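Local coordinates for oxidase (Sinorhizobium meliloti, PDB 4FFU), which is of unproven function, carries a MaoC-like domain as in hot-dog-fold hydratases, and has been assigned only tentatively as a monoamine oxidase, at residues T48-D51 / F52-A56; T59-F63 / P64-D68. All coordinates share one frame; numbering follows the deposited sequence. Where two conformers were deposited one is given.

Contact 1 (T48-D51 / F52-A56); sequences TETD and FVVHA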
# COMPACT_ATOMS: atom_id res chain seq x y z
N THR I 48 -11.85 0.56 7.89
CA THR I 48 -10.89 0.28 8.95
C THR I 48 -9.95 1.46 9.10
O THR I 48 -9.89 2.35 8.24
CB THR I 48 -10.02 -0.99 8.64
OG1 THR I 48 -9.22 -0.76 7.47
CG2 THR I 48 -10.92 -2.22 8.40
N GLU I 49 -9.20 1.45 10.20
CA GLU I 49 -8.16 2.48 10.37
C GLU I 49 -7.14 2.40 9.22
O GLU I 49 -6.60 3.43 8.77
CB GLU I 49 -7.48 2.28 11.72
CG GLU I 49 -6.39 3.29 12.06
CD GLU I 49 -5.85 3.06 13.47
OE1 GLU I 49 -5.31 1.97 13.71
OE2 GLU I 49 -5.97 3.96 14.31
N THR I 50 -6.92 1.19 8.71
CA THR I 50 -6.04 1.00 7.52
C THR I 50 -6.52 1.81 6.33
O THR I 50 -5.75 2.46 5.63
CB THR I 50 -5.98 -0.48 7.08
OG1 THR I 50 -5.42 -1.24 8.16
CG2 THR I 50 -5.05 -0.64 5.87
N ASP I 51 -7.82 1.76 6.11
CA ASP I 51 -8.41 2.51 4.98
C ASP I 51 -8.21 4.02 5.12
O ASP I 51 -8.01 4.73 4.10
CB ASP I 51 -9.90 2.15 4.88
CG ASP I 51 -10.12 0.70 4.52
OD1 ASP I 51 -9.64 0.27 3.44
OD2 ASP I 51 -10.79 -0.02 5.30
N PHE I 52 -8.28 4.54 6.36
CA PHE I 52 -8.01 5.97 6.62
C PHE I 52 -6.57 6.29 6.26
O PHE I 52 -6.32 7.28 5.58
CB PHE I 52 -8.21 6.35 8.10
CG PHE I 52 -9.64 6.61 8.50
CD1 PHE I 52 -10.66 5.68 8.24
CD2 PHE I 52 -9.94 7.74 9.25
CE1 PHE I 52 -11.96 5.94 8.67
CE2 PHE I 52 -11.23 7.99 9.72
CZ PHE I 52 -12.25 7.08 9.42
N VAL I 53 -5.63 5.45 6.71
CA VAL I 53 -4.19 5.70 6.53
C VAL I 53 -3.79 5.54 5.04
O VAL I 53 -3.03 6.36 4.53
CB VAL I 53 -3.36 4.77 7.44
CG1 VAL I 53 -1.86 4.85 7.13
CG2 VAL I 53 -3.64 5.10 8.91
N VAL I 54 -4.36 4.53 4.37
CA VAL I 54 -4.16 4.32 2.92
C VAL I 54 -4.74 5.49 2.15
O VAL I 54 -4.08 6.02 1.24
CB VAL I 54 -4.76 2.98 2.42
CG1 VAL I 54 -4.62 2.89 0.90
CG2 VAL I 54 -3.97 1.84 3.06
N HIS I 55 -5.95 5.92 2.50
CA HIS I 55 -6.53 7.03 1.73
C HIS I 55 -5.68 8.30 1.84
O HIS I 55 -5.49 9.00 0.84
CB HIS I 55 -7.95 7.38 2.19
CG HIS I 55 -8.70 8.20 1.19
ND1 HIS I 55 -9.22 7.65 0.04
CD2 HIS I 55 -8.99 9.52 1.14
CE1 HIS I 55 -9.83 8.59 -0.66
NE2 HIS I 55 -9.70 9.74 -0.02
N ALA I 56 -5.22 8.61 3.05
CA ALA I 56 -4.34 9.77 3.27
C ALA I 56 -3.09 9.66 2.42
O ALA I 56 -2.72 10.61 1.71
CB ALA I 56 -3.96 9.89 4.74
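Thr50 and Val54 sit one turn apart with side chains abreast and pointing the same way, and their methyls, CG2 of Thr50 and CG2 of Val54, meet at 3.9 Å. In Thr50, with OG1 beside the backbone N (chi1 -62°), CG2 falls anti to that N, and OG1 is directed outward to Thr50 OG1 of the second and third subunits. The same Val54 methyl also lies 3.2 Å from Thr50 O, close against the carbonyl that receives Val54 N; that bond is 2.8 Å long and, at 167° at the hydrogen, nearly straight. Val53 repeats the pattern one residue earlier: its CG2 rests 3.4 Å from Glu49 O, which accepts Val53 N. The start of the helix is fixed by a capping box in which each partner's side chain takes the other's backbone N-H. Asp51 N donates to Thr48 OG1 over 3.2 Å, and Thr48 N donates to the anti lone pair of Asp51 OD2 over 2.9 Å. A third bond braces the box, because Thr48 OG1 donates to Asp51 OD2 from 2.8 Å, 66° above the carboxylate plane. Two donors thus grip OD2 while OD1 is held by a salt bridge to Arg45, so the bonds on both oxygens resist rotation of the carboxylate. Phe52 brings CD1 obliquely to within 3.4 Å of Thr48 O; beyond the segments its ring packs on Ile47, Ala82, Ile119 and Met86 of helix 84-93. His55 presses only CB on Asp51 O, and its ring, with CG anti to the backbone N, leads away from this turn to Thr85 through NE2 and to His58 of the fourth subunit through ND1.

Contact 2 (T59-F63 / P64-D68); sequences TGDFF and PHHMD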
# COMPACT_ATOMS: atom_id res chain seq x y z
N THR I 59 -3.92 10.11 -1.37
CA THR I 59 -4.45 11.41 -1.83
C THR I 59 -3.57 12.59 -1.41
O THR I 59 -3.63 13.65 -2.04
CB THR I 59 -5.87 11.66 -1.27
OG1 THR I 59 -5.82 11.70 0.15
CG2 THR I 59 -6.84 10.57 -1.74
N GLY I 60 -2.77 12.41 -0.36
CA GLY I 60 -1.96 13.52 0.22
C GLY I 60 -2.70 14.34 1.29
O GLY I 60 -2.16 15.33 1.81
N ASP I 61 -3.91 13.91 1.64
CA ASP I 61 -4.73 14.60 2.67
C ASP I 61 -4.54 13.96 4.05
O ASP I 61 -5.11 12.89 4.32
CB ASP I 61 -6.21 14.57 2.26
CG ASP I 61 -7.14 15.29 3.26
OD1 ASP I 61 -6.75 15.51 4.43
OD2 ASP I 61 -8.28 15.60 2.88
N PHE I 62 -3.74 14.61 4.91
CA PHE I 62 -3.39 14.11 6.24
C PHE I 62 -4.03 14.99 7.33
O PHE I 62 -3.52 15.06 8.45
CB PHE I 62 -1.85 14.07 6.43
CG PHE I 62 -1.21 12.93 5.71
CD1 PHE I 62 -0.96 13.01 4.34
CD2 PHE I 62 -0.90 11.75 6.39
CE1 PHE I 62 -0.40 11.93 3.66
CE2 PHE I 62 -0.33 10.67 5.72
CZ PHE I 62 -0.08 10.78 4.36
N PHE I 63 -5.15 15.62 7.00
CA PHE I 63 -5.77 16.53 7.99
C PHE I 63 -6.04 15.80 9.29
O PHE I 63 -6.45 14.64 9.26
CB PHE I 63 -7.06 17.11 7.46
CG PHE I 63 -6.84 18.27 6.53
CD1 PHE I 63 -5.84 19.21 6.80
CD2 PHE I 63 -7.62 18.42 5.39
CE1 PHE I 63 -5.64 20.28 5.95
CE2 PHE I 63 -7.42 19.49 4.53
CZ PHE I 63 -6.43 20.42 4.82
N PRO I 64 -5.82 16.49 10.43
CA PRO I 64 -5.92 15.83 11.74
C PRO I 64 -7.32 15.31 12.09
O PRO I 64 -7.42 14.34 12.86
CB PRO I 64 -5.43 16.91 12.72
CG PRO I 64 -5.59 18.19 12.00
CD PRO I 64 -5.31 17.86 10.55
N HIS I 65 -8.37 15.87 11.50
CA HIS I 65 -9.73 15.30 11.59
C HIS I 65 -9.79 13.85 11.14
O HIS I 65 -10.64 13.07 11.57
CB HIS I 65 -10.69 16.11 10.71
CG HIS I 65 -10.70 17.57 11.03
ND1 HIS I 65 -9.69 18.43 10.64
CD2 HIS I 65 -11.61 18.33 11.68
CE1 HIS I 65 -9.98 19.65 11.06
NE2 HIS I 65 -11.13 19.61 11.70
N HIS I 66 -8.89 13.49 10.21
CA HIS I 66 -8.84 12.10 9.76
C HIS I 66 -7.73 11.29 10.43
O HIS I 66 -7.85 10.08 10.59
CB HIS I 66 -8.60 12.02 8.24
CG HIS I 66 -9.43 12.97 7.44
ND1 HIS I 66 -10.82 12.93 7.42
CD2 HIS I 66 -9.07 14.00 6.64
CE1 HIS I 66 -11.27 13.90 6.66
NE2 HIS I 66 -10.24 14.56 6.15
N MSE I 67 -6.63 11.96 10.77
CA MSE I 67 -5.38 11.27 11.10
C MSE I 67 -4.89 11.39 12.52
O MSE I 67 -3.92 10.72 12.86
CB MSE I 67 -4.23 11.75 10.21
CG MSE I 67 -4.57 11.64 8.73
SE MSE I 67 -5.02 9.78 8.26
CE MSE I 67 -3.17 9.20 8.26
N ASP I 68 -5.52 12.21 13.36
CA ASP I 68 -5.00 12.48 14.71
C ASP I 68 -6.07 12.15 15.74
O ASP I 68 -7.01 12.93 15.92
CB ASP I 68 -4.57 13.96 14.82
CG ASP I 68 -4.03 14.34 16.21
OD1 ASP I 68 -4.27 13.61 17.21
OD2 ASP I 68 -3.38 15.42 16.31
O HOH W 1 -10.11 16.56 4.42
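Asp61 and His66 cross at about a right angle, carboxylate and ring planes 72° apart, with Asp61 OD1 at the ring edge 3.5 Å from His66 CD2. They are linked by water 1, which donates to Asp61 OD2 at 2.6 Å and lies in the His66 ring plane, 2.6 Å from NE2. The Asp-x-x-Pro-x-His spacing resembles the hydratase motif of MaoC-like proteins, consistent with an active-site pair. OD1 also closes an Asx turn, accepting Phe63 N at 3.0 Å nearly along its C-O axis. Replacing Asp61 by alanine removes both carboxylate oxygens and would probably leave Phe63 N and the water without their acceptors, freeing the turn to shift relative to His66. Behind the pair, Phe63 O accepts His66 N at 2.9 Å and Met67 N at 3.1 Å, starting the helical turn that carries the imidazole. His66 ND1 donates to Ile81 O, and His83 stacks on the ring. Selenomethionine Met67, bent at chi2 and chi3, brings CE to 3.9 Å from Phe62 CD2. Both side chains pack on Ala56, so helix 64-67 and its leading loop lie against helix 49-59, with Arg45 of the third subunit alongside.

In the fold
Contact 1 is buried and lies on the first turns of helix 49-59 and its N-cap, whereas contact 2, nearer the surface, joins the loop after that helix to the short helix 64-67. They follow in series, with centres about 10 Å apart, and they touch: Ala56 CB meets Asp61 O at 3.2 Å, and Phe52 CD2 meets His66 O at 3.4 Å. Their chemistry differs accordingly. Contact 1 combines regular helical bonding with a direct side-chain cap; contact 2 relies on an Asx turn, a carbonyl shared by two donors and a water bridge. Each also reaches the third and fourth subunits, so both lie at interfaces of the six-chain assembly.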